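Local coordinates for protein urocanate hydratase (Paenibacillus sp. Soil724D2, PDB 7NED) that probably catalyses the NAD+-dependent hydration of thiourocanate in bacterial ergothioneine breakdown and belongs to the urocanase family, at residues 32-37 against 194-199; 39-44 against 127-132; 188-193 against 203-208. All coordinates share one frame; numbering follows the deposited sequence.

Interaction 1 (32-37 against 194-199); sequences NGENQK and DRRLQT. With EDO (1,2-ethanediol), chain D.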
loop_
_atom_site.group_PDB
_atom_site.type_symbol
_atom_site.label_atom_id
_atom_site.label_comp_id
_atom_site.label_asym_id
_atom_site.label_seq_id
_atom_site.Cartn_x
_atom_site.Cartn_y
_atom_site.Cartn_z
ATOM N N ASN A 32 -24.812 6.328 -12.328
ATOM C CA ASN A 32 -24.483 7.725 -12.111
ATOM C C ASN A 32 -23.205 8.149 -12.809
ATOM O O ASN A 32 -22.712 9.245 -12.543
ATOM C CB ASN A 32 -24.381 8.025 -10.616
ATOM C CG ASN A 32 -25.741 7.977 -9.939
ATOM O OD1 ASN A 32 -26.737 8.320 -10.556
ATOM N ND2 ASN A 32 -25.789 7.496 -8.702
ATOM N N GLY A 33 -22.669 7.323 -13.687
ATOM C CA GLY A 33 -21.368 7.600 -14.242
ATOM C C GLY A 33 -21.441 8.653 -15.322
ATOM O O GLY A 33 -22.439 8.772 -16.036
ATOM N N GLU A 34 -20.366 9.432 -15.425
ATOM C CA GLU A 34 -20.282 10.483 -16.436
ATOM C C GLU A 34 -20.057 9.919 -17.835
ATOM O O GLU A 34 -20.375 10.592 -18.819
ATOM C CB GLU A 34 -19.157 11.453 -16.075
ATOM C CG GLU A 34 -19.443 12.287 -14.788
ATOM C CD GLU A 34 -20.560 13.356 -14.960
ATOM O OE1 GLU A 34 -21.508 13.351 -14.125
ATOM O OE2 GLU A 34 -20.486 14.233 -15.875
ATOM N N ASN A 35 -19.523 8.695 -17.954
ATOM C CA ASN A 35 -19.339 8.058 -19.273
ATOM C C ASN A 35 -19.394 6.537 -19.068
ATOM O O ASN A 35 -18.418 5.811 -19.221
ATOM C CB ASN A 35 -18.035 8.511 -19.931
ATOM C CG ASN A 35 -17.931 8.104 -21.401
ATOM O OD1 ASN A 35 -18.801 7.429 -21.941
ATOM N ND2 ASN A 35 -16.847 8.518 -22.049
ATOM N N GLN A 36 -20.582 6.045 -18.691
ATOM C CA GLN A 36 -20.792 4.625 -18.390
ATOM C C GLN A 36 -20.270 3.714 -19.495
ATOM O O GLN A 36 -19.683 2.660 -19.240
ATOM C CB GLN A 36 -22.287 4.402 -18.227
ATOM C CG GLN A 36 -22.631 3.030 -17.905
ATOM C CD GLN A 36 -24.107 2.792 -18.038
ATOM O OE1 GLN A 36 -24.548 2.020 -18.891
ATOM N NE2 GLN A 36 -24.875 3.377 -17.135
ATOM N N LYS A 37 -20.482 4.128 -20.731
ATOM C CA LYS A 37 -20.074 3.373 -21.890
ATOM C C LYS A 37 -18.574 3.073 -21.851
ATOM O O LYS A 37 -18.127 2.044 -22.381
ATOM C CB LYS A 37 -20.519 4.170 -23.091
ATOM C CG LYS A 37 -20.360 3.779 -24.448
ATOM N N ASP A 194 -26.116 21.773 -19.414
ATOM C CA ASP A 194 -27.531 21.401 -19.505
ATOM C C ASP A 194 -27.885 20.318 -18.490
ATOM O O ASP A 194 -28.947 20.360 -17.855
ATOM C CB ASP A 194 -27.842 20.892 -20.911
ATOM C CG ASP A 194 -28.066 22.006 -21.881
ATOM O OD1 ASP A 194 -28.715 22.992 -21.490
ATOM O OD2 ASP A 194 -27.591 21.888 -23.036
ATOM N N ARG A 195 -27.038 19.299 -18.373
ATOM C CA ARG A 195 -27.273 18.256 -17.381
ATOM C C ARG A 195 -27.510 18.855 -15.998
ATOM O O ARG A 195 -28.440 18.465 -15.288
ATOM C CB ARG A 195 -26.091 17.272 -17.373
ATOM C CG ARG A 195 -26.298 16.073 -16.464
ATOM C CD ARG A 195 -27.568 15.353 -16.869
ATOM N NE ARG A 195 -27.894 14.199 -16.033
ATOM C CZ ARG A 195 -28.848 13.319 -16.333
ATOM N NH1 ARG A 195 -29.093 12.292 -15.522
ATOM N NH2 ARG A 195 -29.570 13.480 -17.440
ATOM N N ARG A 196 -26.681 19.814 -15.593
ATOM C CA ARG A 196 -26.852 20.348 -14.248
ATOM C C ARG A 196 -28.102 21.208 -14.169
ATOM O O ARG A 196 -28.793 21.225 -13.143
ATOM C CB ARG A 196 -25.628 21.147 -13.823
ATOM C CG ARG A 196 -24.302 20.345 -13.856
ATOM C CD ARG A 196 -24.427 18.952 -13.293
ATOM N NE ARG A 196 -23.327 18.161 -13.817
ATOM C CZ ARG A 196 -23.345 16.854 -14.067
ATOM N NH1 ARG A 196 -22.276 16.300 -14.610
ATOM N NH2 ARG A 196 -24.394 16.099 -13.763
ATOM N N LEU A 197 -28.402 21.935 -15.241
ATOM C CA LEU A 197 -29.652 22.689 -15.270
ATOM C C LEU A 197 -30.836 21.746 -15.088
ATOM O O LEU A 197 -31.730 21.994 -14.280
ATOM C CB LEU A 197 -29.769 23.459 -16.589
ATOM C CG LEU A 197 -30.844 24.533 -16.637
ATOM C CD1 LEU A 197 -30.437 25.722 -15.750
ATOM C CD2 LEU A 197 -31.141 24.994 -18.081
ATOM N N GLN A 198 -30.835 20.629 -15.799
ATOM C CA GLN A 198 -32.018 19.782 -15.792
ATOM C C GLN A 198 -32.123 18.907 -14.545
ATOM O O GLN A 198 -33.216 18.429 -14.237
ATOM C CB GLN A 198 -32.038 18.957 -17.068
ATOM C CG GLN A 198 -32.082 19.848 -18.303
ATOM C CD GLN A 198 -32.368 19.073 -19.565
ATOM O OE1 GLN A 198 -32.748 17.899 -19.510
ATOM N NE2 GLN A 198 -32.167 19.713 -20.719
ATOM N N THR A 199 -31.048 18.710 -13.797
ATOM C CA THR A 199 -31.176 18.038 -12.510
ATOM C C THR A 199 -31.336 19.023 -11.374
ATOM O O THR A 199 -31.369 18.609 -10.205
ATOM C CB THR A 199 -29.952 17.134 -12.247
ATOM O OG1 THR A 199 -28.771 17.940 -12.106
ATOM C CG2 THR A 199 -29.773 16.213 -13.403
HETATM C C1 EDO D . -23.155 7.356 -21.178
HETATM O O1 EDO D . -22.064 6.554 -21.533
HETATM C C2 EDO D . -23.471 7.175 -19.724
HETATM O O2 EDO D . -22.661 7.959 -18.870
HETATM O O HOH W 1 -24.124 13.225 -14.915
#
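Glu34 and Arg196 meet in a salt bridge in which one guanidinium nitrogen serves both carboxylate oxygens. Arg196 NH1 lies 3.0 Å from Glu34 OE2 and 3.1 Å from Glu34 OE1. Both hydrogen bonds are weak because the N-H directions miss the oxygens: the angles at hydrogen are 123° and 144°, and the carboxylate is turned about 50° from the guanidinium plane. Water 1 closes the pair into a ring, donating to Glu34 OE1 at 2.7 Å and accepting from Arg196 NH2 at 3.1 Å. Each group has a stronger partner as well. Glu34 OE2 also pairs with Arg192, and Arg196 NE donates to Leu165 O, a second hold that limits the guanidinium's rotation. A carboxylate shared by two arginines is likely to stay ionised, and glutamate is long enough to reach both from a loop. Buried Arg196 brings NH1 to Glu34 by a bend at its second torsion. Arg195 CB lies above one face of the guanidinium, toward its rim.

Further along 32-37, a 1,2-ethanediol, probably from the crystallisation liquor, occupies backbone donors at the start of the 3-10 turn. Gln36 N reaches its O2 at 2.8 Å and Lys37 N its O1 at 3.0 Å. On helix 190-198, Arg195 O takes two bonds, from Thr199 N and Thr199 OG1, which approach from opposite faces of the carbonyl plane; threonine's short hydroxyl suits this return to the preceding turn.

No apolar side chains meet across the two segments; the salt bridge and its water carry the contact. Glu34 belongs to the NAD pocket, and the bridge joins the loop after helix 17-31 to a helix of the Rossmann-like domain, tying the N-terminal part of a urocanase to its dinucleotide-binding fold.

Interaction 2 (39-44 against 127-132); sequences LIVYAA and WQYIGS. With NAD (nicotinamide-adenine-dinucleotide), chain C; URO ((2E)-3-(1H-imidazol-4-yl)acrylic acid), chain B.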
loop_
_atom_site.group_PDB
_atom_site.type_symbol
_atom_site.label_atom_id
_atom_site.label_comp_id
_atom_site.label_asym_id
_atom_site.label_seq_id
_atom_site.Cartn_x
_atom_site.Cartn_y
_atom_site.Cartn_z
ATOM N N LEU A 39 -16.921 2.715 -18.929
ATOM C CA LEU A 39 -16.776 2.343 -17.523
ATOM C C LEU A 39 -16.322 3.516 -16.658
ATOM O O LEU A 39 -15.889 3.318 -15.513
ATOM C CB LEU A 39 -15.817 1.153 -17.369
ATOM C CG LEU A 39 -16.383 -0.151 -17.940
ATOM C CD1 LEU A 39 -15.357 -1.279 -18.051
ATOM C CD2 LEU A 39 -17.546 -0.625 -17.070
ATOM N N ILE A 40 -16.434 4.748 -17.153
ATOM C CA ILE A 40 -15.876 5.901 -16.439
ATOM C C ILE A 40 -16.942 6.472 -15.516
ATOM O O ILE A 40 -18.032 6.852 -15.963
ATOM C CB ILE A 40 -15.350 6.968 -17.409
ATOM C CG1 ILE A 40 -14.125 6.437 -18.168
ATOM C CG2 ILE A 40 -14.993 8.235 -16.658
ATOM C CD1 ILE A 40 -13.682 7.365 -19.287
ATOM N N VAL A 41 -16.647 6.516 -14.218
ATOM C CA VAL A 41 -17.619 7.039 -13.259
ATOM C C VAL A 41 -17.496 8.558 -13.109
ATOM O O VAL A 41 -18.495 9.285 -13.175
ATOM C CB VAL A 41 -17.469 6.309 -11.904
ATOM C CG1 VAL A 41 -18.495 6.840 -10.883
ATOM C CG2 VAL A 41 -17.614 4.786 -12.107
ATOM N N TYR A 42 -16.280 9.075 -12.938
ATOM C CA TYR A 42 -16.105 10.501 -12.716
ATOM C C TYR A 42 -14.626 10.836 -12.893
ATOM O O TYR A 42 -13.795 9.955 -13.189
ATOM C CB TYR A 42 -16.659 10.889 -11.337
ATOM C CG TYR A 42 -15.824 10.448 -10.158
ATOM C CD1 TYR A 42 -15.837 9.146 -9.716
ATOM C CD2 TYR A 42 -15.014 11.357 -9.496
ATOM C CE1 TYR A 42 -15.069 8.741 -8.596
ATOM C CE2 TYR A 42 -14.237 10.978 -8.414
ATOM C CZ TYR A 42 -14.280 9.650 -7.972
ATOM O OH TYR A 42 -13.540 9.275 -6.886
ATOM N N ALA A 43 -14.296 12.116 -12.741
ATOM C CA ALA A 43 -12.888 12.550 -12.732
ATOM C C ALA A 43 -12.149 12.114 -13.998
ATOM O O ALA A 43 -10.960 11.754 -13.970
ATOM C CB ALA A 43 -12.172 12.046 -11.490
ATOM N N ALA A 44 -12.870 12.112 -15.116
ATOM C CA ALA A 44 -12.320 11.988 -16.467
ATOM C C ALA A 44 -11.936 10.561 -16.827
ATOM O O ALA A 44 -12.190 10.102 -17.950
ATOM C CB ALA A 44 -11.101 12.896 -16.662
ATOM N N TRP A 127 -16.859 1.341 -6.043
ATOM C CA TRP A 127 -18.300 1.356 -6.315
ATOM C C TRP A 127 -18.928 2.134 -5.158
ATOM O O TRP A 127 -20.000 1.769 -4.648
ATOM C CB TRP A 127 -18.832 -0.067 -6.313
ATOM C CG TRP A 127 -18.163 -0.897 -7.368
ATOM C CD1 TRP A 127 -17.348 -0.490 -8.403
ATOM C CD2 TRP A 127 -17.856 -2.275 -7.158
ATOM N NE1 TRP A 127 -16.690 -1.595 -8.954
ATOM C CE2 TRP A 127 -16.987 -2.695 -8.193
ATOM C CE3 TRP A 127 -18.282 -3.212 -6.211
ATOM C CZ2 TRP A 127 -16.551 -4.013 -8.308
ATOM C CZ3 TRP A 127 -17.853 -4.545 -6.343
ATOM C CH2 TRP A 127 -16.994 -4.923 -7.375
ATOM N N GLN A 128 -18.259 3.187 -4.691
ATOM C CA GLN A 128 -18.736 3.904 -3.507
ATOM C C GLN A 128 -19.260 5.298 -3.835
ATOM O O GLN A 128 -19.638 6.052 -2.924
ATOM C CB GLN A 128 -17.616 3.960 -2.434
ATOM C CG GLN A 128 -17.257 2.557 -1.965
ATOM C CD GLN A 128 -15.910 2.418 -1.229
ATOM O OE1 GLN A 128 -14.956 3.198 -1.427
ATOM N NE2 GLN A 128 -15.818 1.362 -0.412
ATOM N N TYR A 129 -19.275 5.641 -5.121
ATOM C CA TYR A 129 -19.736 6.912 -5.624
ATOM C C TYR A 129 -21.248 6.907 -5.589
ATOM O O TYR A 129 -21.868 5.876 -5.889
ATOM C CB TYR A 129 -19.210 7.060 -7.040
ATOM C CG TYR A 129 -19.537 8.321 -7.762
ATOM C CD1 TYR A 129 -18.828 9.479 -7.516
ATOM C CD2 TYR A 129 -20.506 8.328 -8.745
ATOM C CE1 TYR A 129 -19.126 10.647 -8.216
ATOM C CE2 TYR A 129 -20.811 9.487 -9.445
ATOM C CZ TYR A 129 -20.102 10.645 -9.165
ATOM O OH TYR A 129 -20.374 11.812 -9.826
ATOM N N ILE A 130 -21.838 8.015 -5.130
ATOM C CA ILE A 130 -23.291 8.086 -5.063
ATOM C C ILE A 130 -23.856 9.153 -5.981
ATOM O O ILE A 130 -25.044 9.432 -5.913
ATOM C CB ILE A 130 -23.800 8.302 -3.629
ATOM C CG1 ILE A 130 -23.317 9.673 -3.054
ATOM C CG2 ILE A 130 -23.391 7.083 -2.764
ATOM C CD1 ILE A 130 -24.016 10.089 -1.789
ATOM N N GLY A 131 -23.036 9.721 -6.868
ATOM C CA GLY A 131 -23.414 10.867 -7.672
ATOM C C GLY A 131 -22.764 12.123 -7.134
ATOM O O GLY A 131 -21.905 12.081 -6.261
ATOM N N SER A 132 -23.227 13.276 -7.641
ATOM C CA SER A 132 -22.685 14.553 -7.183
ATOM C C SER A 132 -22.929 14.799 -5.700
ATOM O O SER A 132 -22.200 15.579 -5.075
ATOM C CB SER A 132 -23.300 15.702 -8.004
ATOM O OG SER A 132 -22.969 15.589 -9.380
HETATM P PA NAD C . -15.148 15.373 -14.460
HETATM O O1A NAD C . -14.010 15.133 -15.448
HETATM O O2A NAD C . -16.439 14.659 -14.435
HETATM O O5B NAD C . -15.636 16.943 -14.872
HETATM C C5B NAD C . -14.606 17.810 -15.126
HETATM C C4B NAD C . -15.329 19.074 -15.786
HETATM O O4B NAD C . -14.428 20.078 -16.159
HETATM C C3B NAD C . -15.961 18.486 -17.089
HETATM O O3B NAD C . -17.280 18.838 -17.165
HETATM C C2B NAD C . -15.129 19.183 -18.209
HETATM O O2B NAD C . -15.887 19.542 -19.306
HETATM C C1B NAD C . -14.799 20.488 -17.491
HETATM N N9A NAD C . -13.603 21.170 -17.987
HETATM C C8A NAD C . -12.394 20.638 -18.422
HETATM N N7A NAD C . -11.535 21.549 -18.804
HETATM C C5A NAD C . -12.189 22.755 -18.589
HETATM C C6A NAD C . -11.814 24.100 -18.807
HETATM N N6A NAD C . -10.594 24.423 -19.290
HETATM N N1A NAD C . -12.682 25.105 -18.500
HETATM C C2A NAD C . -13.901 24.717 -18.047
HETATM N N3A NAD C . -14.394 23.494 -17.794
HETATM C C4A NAD C . -13.499 22.526 -18.086
HETATM O O3 NAD C . -14.305 15.526 -13.148
HETATM P PN NAD C . -15.031 15.516 -11.728
HETATM O O1N NAD C . -15.486 14.229 -11.105
HETATM O O2N NAD C . -15.886 16.764 -11.651
HETATM O O5D NAD C . -13.766 15.937 -10.635
HETATM C C5D NAD C . -13.118 17.178 -10.964
HETATM C C4D NAD C . -11.939 17.361 -10.049
HETATM O O4D NAD C . -12.299 17.140 -8.698
HETATM C C3D NAD C . -10.983 16.115 -10.435
HETATM O O3D NAD C . -9.619 16.514 -10.494
HETATM C C2D NAD C . -11.173 15.114 -9.236
HETATM O O2D NAD C . -10.058 14.414 -8.862
HETATM C C1D NAD C . -11.268 16.304 -8.229
HETATM N N1N NAD C . -11.523 15.987 -6.817
HETATM C C2N NAD C . -10.420 15.389 -6.238
HETATM C C3N NAD C . -10.408 15.065 -4.891
HETATM C C7N NAD C . -9.157 14.347 -4.367
HETATM O O7N NAD C . -8.780 14.385 -3.196
HETATM N N7N NAD C . -8.462 13.554 -5.265
HETATM C C4N NAD C . -11.552 15.398 -4.153
HETATM C C5N NAD C . -12.634 16.018 -4.776
HETATM C C6N NAD C . -12.607 16.338 -6.144
HETATM O OAA URO B . -17.456 11.493 -3.251
HETATM C CAI URO B . -16.942 10.684 -4.133
HETATM O OAB URO B . -17.488 9.727 -4.517
HETATM C CAC URO B . -15.592 10.950 -4.658
HETATM C CAD URO B . -14.926 11.994 -4.240
HETATM C CAJ URO B . -13.655 12.093 -4.852
HETATM C CAF URO B . -12.824 13.174 -4.892
HETATM N NAH URO B . -11.767 12.945 -5.732
HETATM C CAE URO B . -11.958 11.728 -6.188
HETATM N NAG URO B . -13.084 11.172 -5.690
#
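The rings of Tyr42 and Tyr129 stand nearly parallel, with planes 6° apart and centroids 4.8 Å from each other, but they are slid so far that they share little overlap. Tyr129 CD1 lies over one face of Tyr42, at 3.7 Å from Tyr42 CD1, while seen from Tyr129 the approach is oblique. Tyr42 reaches this position with its CG between the backbone N and the carbonyl carbon (chi1 73°), which turns the ring in toward both ligands. Tyr129 instead carries its CG opposite the backbone N (chi1 -179°), extending the ring across to the 39-44 segment.

Apolar contact comes next. Val41 CG1 presses on Tyr129 CD2 at 3.3 Å, a tight fit, and Val29 of helix 17-31 touches both side chains. A branched valine suits this place because it offers a methyl to the ring without a polar end to satisfy. On Tyr129, Gly131 N stands 3.4 Å above one face, near the rim.

These residues line the pocket that holds NAD and urocanate, probably the site of thiourocanate hydration; Arg352 of the C-terminal domain completes it. The short, weakly bonded strand 40-42, paired antiparallel with 46-47, brings Tyr42 to the pocket, and Ala43 follows it.

No hydrogen bond joins the two segments; polar groups here turn to the ligands and to other parts of the chain. Ala43 N donates to the NAD phosphate oxygen O1N at 2.9 Å, and that oxygen also lies at the edge of the Tyr42 ring. Urocanate's carboxylate oxygen OAB meets the edge of Tyr129 at CD1, 3.3 Å away. The Tyr42 hydroxyl is gripped by the backbone N-H groups of Leu122 and Thr123; it also lies beside urocanate's imidazole NAG, at a separation too short to be trusted.

Interaction 3 (188-193 against 203-208); sequences VSEDRV and QRKTRS. With NAD (nicotinamide-adenine-dinucleotide), chain C.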
loop_
_atom_site.group_PDB
_atom_site.type_symbol
_atom_site.label_atom_id
_atom_site.label_comp_id
_atom_site.label_asym_id
_atom_site.label_seq_id
_atom_site.Cartn_x
_atom_site.Cartn_y
_atom_site.Cartn_z
ATOM N N VAL A 188 -16.785 24.105 -19.999
ATOM C CA VAL A 188 -16.599 24.121 -21.435
ATOM C C VAL A 188 -17.641 23.401 -22.249
ATOM O O VAL A 188 -17.851 23.746 -23.352
ATOM C CB VAL A 188 -15.245 23.547 -21.886
ATOM C CG1 VAL A 188 -14.128 24.501 -21.618
ATOM C CG2 VAL A 188 -15.011 22.173 -21.319
ATOM N N SER A 189 -18.276 22.402 -21.676
ATOM C CA SER A 189 -19.232 21.569 -22.404
ATOM C C SER A 189 -20.663 22.026 -22.127
ATOM O O SER A 189 -21.128 21.950 -20.983
ATOM C CB SER A 189 -19.045 20.103 -22.005
ATOM O OG SER A 189 -20.183 19.335 -22.279
ATOM N N GLU A 190 -21.382 22.367 -23.175
ATOM C CA GLU A 190 -22.736 22.758 -23.045
ATOM C C GLU A 190 -23.512 21.577 -22.535
ATOM O O GLU A 190 -24.374 21.736 -21.774
ATOM C CB GLU A 190 -23.309 23.248 -24.361
ATOM C CG GLU A 190 -24.719 23.730 -24.198
ATOM C CD GLU A 190 -24.754 25.079 -23.548
ATOM O OE1 GLU A 190 -23.782 25.753 -23.557
ATOM O OE2 GLU A 190 -25.754 25.488 -23.056
ATOM N N ASP A 191 -23.140 20.392 -22.946
ATOM C CA ASP A 191 -23.796 19.182 -22.493
ATOM C C ASP A 191 -23.807 19.101 -20.947
ATOM O O ASP A 191 -24.811 18.851 -20.364
ATOM N N ARG A 192 -22.660 19.359 -20.334
ATOM C CA ARG A 192 -22.581 19.348 -18.910
ATOM C C ARG A 192 -23.400 20.474 -18.325
ATOM O O ARG A 192 -24.050 20.240 -17.374
ATOM C CB ARG A 192 -21.176 19.379 -18.372
ATOM C CG ARG A 192 -20.267 18.348 -18.943
ATOM C CD ARG A 192 -20.093 17.127 -18.092
ATOM N NE ARG A 192 -18.996 16.376 -18.660
ATOM C CZ ARG A 192 -18.177 15.531 -18.038
ATOM N NH1 ARG A 192 -17.255 14.920 -18.764
ATOM N NH2 ARG A 192 -18.261 15.256 -16.768
ATOM N N VAL A 193 -23.314 21.669 -18.879
ATOM C CA VAL A 193 -24.145 22.756 -18.338
ATOM C C VAL A 193 -25.622 22.348 -18.310
ATOM O O VAL A 193 -26.322 22.535 -17.302
ATOM C CB VAL A 193 -23.939 24.065 -19.122
ATOM C CG1 VAL A 193 -24.883 25.094 -18.580
ATOM C CG2 VAL A 193 -22.516 24.584 -18.965
ATOM N N GLN A 203 -29.106 26.743 -11.479
ATOM C CA GLN A 203 -30.331 27.539 -11.630
ATOM C C GLN A 203 -30.451 28.172 -13.005
ATOM O O GLN A 203 -31.547 28.184 -13.586
ATOM C CB GLN A 203 -30.379 28.636 -10.571
ATOM C CG GLN A 203 -30.853 28.122 -9.215
ATOM C CD GLN A 203 -30.702 29.156 -8.111
ATOM O OE1 GLN A 203 -30.282 30.288 -8.368
ATOM N NE2 GLN A 203 -31.049 28.771 -6.870
ATOM N N ARG A 204 -29.357 28.737 -13.516
ATOM C CA ARG A 204 -29.360 29.494 -14.758
ATOM C C ARG A 204 -28.147 29.120 -15.599
ATOM O O ARG A 204 -27.120 28.708 -15.064
ATOM C CB ARG A 204 -29.306 31.011 -14.524
ATOM C CG ARG A 204 -30.474 31.545 -13.761
ATOM C CD ARG A 204 -30.363 33.049 -13.574
ATOM N NE ARG A 204 -31.386 33.525 -12.659
ATOM C CZ ARG A 204 -31.424 34.747 -12.134
ATOM N NH1 ARG A 204 -30.516 35.669 -12.457
ATOM N NH2 ARG A 204 -32.377 35.040 -11.280
ATOM N N LYS A 205 -28.260 29.296 -16.923
ATOM C CA LYS A 205 -27.134 29.080 -17.830
ATOM C C LYS A 205 -27.092 30.204 -18.855
ATOM O O LYS A 205 -28.095 30.856 -19.138
ATOM C CB LYS A 205 -27.223 27.727 -18.549
ATOM C CG LYS A 205 -28.250 27.738 -19.691
ATOM C CD LYS A 205 -28.274 26.418 -20.485
ATOM C CE LYS A 205 -28.763 26.627 -21.922
ATOM N NZ LYS A 205 -28.646 25.399 -22.772
ATOM N N THR A 206 -25.911 30.434 -19.406
ATOM C CA THR A 206 -25.765 31.432 -20.444
ATOM C C THR A 206 -24.479 31.137 -21.191
ATOM O O THR A 206 -23.595 30.430 -20.684
ATOM C CB THR A 206 -25.735 32.835 -19.851
ATOM O OG1 THR A 206 -25.579 33.794 -20.899
ATOM C CG2 THR A 206 -24.538 32.958 -18.860
ATOM N N ARG A 207 -24.374 31.679 -22.408
ATOM C CA ARG A 207 -23.104 31.659 -23.130
ATOM C C ARG A 207 -22.417 33.012 -23.106
ATOM O O ARG A 207 -21.304 33.151 -23.623
ATOM C CB ARG A 207 -23.302 31.185 -24.572
ATOM C CG ARG A 207 -23.695 29.718 -24.653
ATOM C CD ARG A 207 -23.930 29.287 -26.071
ATOM N NE ARG A 207 -24.602 27.992 -26.166
ATOM C CZ ARG A 207 -24.008 26.879 -26.588
ATOM N NH1 ARG A 207 -22.730 26.906 -26.951
ATOM N NH2 ARG A 207 -24.694 25.745 -26.650
ATOM N N SER A 208 -23.020 33.994 -22.453
ATOM C CA SER A 208 -22.491 35.347 -22.422
ATOM C C SER A 208 -21.936 35.667 -21.040
ATOM O O SER A 208 -22.674 35.618 -20.052
ATOM C CB SER A 208 -23.599 36.332 -22.795
ATOM O OG SER A 208 -23.211 37.603 -22.391
HETATM P PA NAD C . -15.148 15.373 -14.460
HETATM O O1A NAD C . -14.010 15.133 -15.448
HETATM O O2A NAD C . -16.439 14.659 -14.435
HETATM O O5B NAD C . -15.636 16.943 -14.872
HETATM C C5B NAD C . -14.606 17.810 -15.126
HETATM C C4B NAD C . -15.329 19.074 -15.786
HETATM O O4B NAD C . -14.428 20.078 -16.159
HETATM C C3B NAD C . -15.961 18.486 -17.089
HETATM O O3B NAD C . -17.280 18.838 -17.165
HETATM C C2B NAD C . -15.129 19.183 -18.209
HETATM O O2B NAD C . -15.887 19.542 -19.306
HETATM C C1B NAD C . -14.799 20.488 -17.491
HETATM N N9A NAD C . -13.603 21.170 -17.987
HETATM C C8A NAD C . -12.394 20.638 -18.422
HETATM N N7A NAD C . -11.535 21.549 -18.804
HETATM C C5A NAD C . -12.189 22.755 -18.589
HETATM C C6A NAD C . -11.814 24.100 -18.807
HETATM N N6A NAD C . -10.594 24.423 -19.290
HETATM N N1A NAD C . -12.682 25.105 -18.500
HETATM C C2A NAD C . -13.901 24.717 -18.047
HETATM N N3A NAD C . -14.394 23.494 -17.794
HETATM C C4A NAD C . -13.499 22.526 -18.086
HETATM O O3 NAD C . -14.305 15.526 -13.148
HETATM P PN NAD C . -15.031 15.516 -11.728
HETATM O O1N NAD C . -15.486 14.229 -11.105
HETATM O O2N NAD C . -15.886 16.764 -11.651
HETATM O O5D NAD C . -13.766 15.937 -10.635
HETATM C C5D NAD C . -13.118 17.178 -10.964
HETATM C C4D NAD C . -11.939 17.361 -10.049
HETATM O O4D NAD C . -12.299 17.140 -8.698
HETATM C C3D NAD C . -10.983 16.115 -10.435
HETATM O O3D NAD C . -9.619 16.514 -10.494
HETATM C C2D NAD C . -11.173 15.114 -9.236
HETATM O O2D NAD C . -10.058 14.414 -8.862
HETATM C C1D NAD C . -11.268 16.304 -8.229
HETATM N N1N NAD C . -11.523 15.987 -6.817
HETATM C C2N NAD C . -10.420 15.389 -6.238
HETATM C C3N NAD C . -10.408 15.065 -4.891
HETATM C C7N NAD C . -9.157 14.347 -4.367
HETATM O O7N NAD C . -8.780 14.385 -3.196
HETATM N N7N NAD C . -8.462 13.554 -5.265
HETATM C C4N NAD C . -11.552 15.398 -4.153
HETATM C C5N NAD C . -12.634 16.018 -4.776
HETATM C C6N NAD C . -12.607 16.338 -6.144
#
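Against Lys205 CB packs Val193 CG1, 3.5 Å away, in the close part of this contact. The valine is buried, and Leu202 and Thr231 touch it too, so a compact branched side chain fits between the helix and the sheet. Lys205 starts from the crowded rotamer (chi1 77°) but then runs extended, its methylenes passing the valine before its amine reaches Glu190. That carboxylate is closely held as well: Lys205 NZ donates to Glu190 OE2 at 2.9 Å, meeting the oxygen nearly along its C-O bond, and also pairs with Asp194, while Glu190 OE1 has its hydrogen-bond partner in Thr231.

The two segments belong to a beta-alpha-beta crossover of the Rossmann-like domain. Strand 182-187 leads into helix 190-198, and strand 204-206 follows at the sheet edge, with 226-231 between the two parallel strands. Ser189 caps the helix, its OG accepting from Arg192 N at 3.1 Å, and Arg192 reaches a phosphate oxygen of NAD in a weak bond.

Looser is the solvent side, where exposed Arg207 lays its guanidinium flat on the Glu190 carboxylate, the planes 12° apart, with OE1 over the guanidinium centre: an attraction of charges without an aimed N-H.

From the N terminus, the chain leaves helix 17-31 into 32-37 and turns directly into the strand of 39-44; Glu34 N to Val41 O, 2.9 Å, is a probable hydrogen bond joining interactions 1 and 2. Interaction 2 closes first, when 127-132 returns to that strand, and its loop nests inside the longer one that interaction 1 closes at helix 190-198. Interaction 3 opens at 188-193, just before 194-199, and closes at 203-208, so it crosses interaction 1 on the same helix. Two salt bridges join interactions 1 and 3 around helix 190-198. Interactions 2 and 3 do not touch, yet both reach NAD, from the N-terminal and Rossmann-like sides respectively.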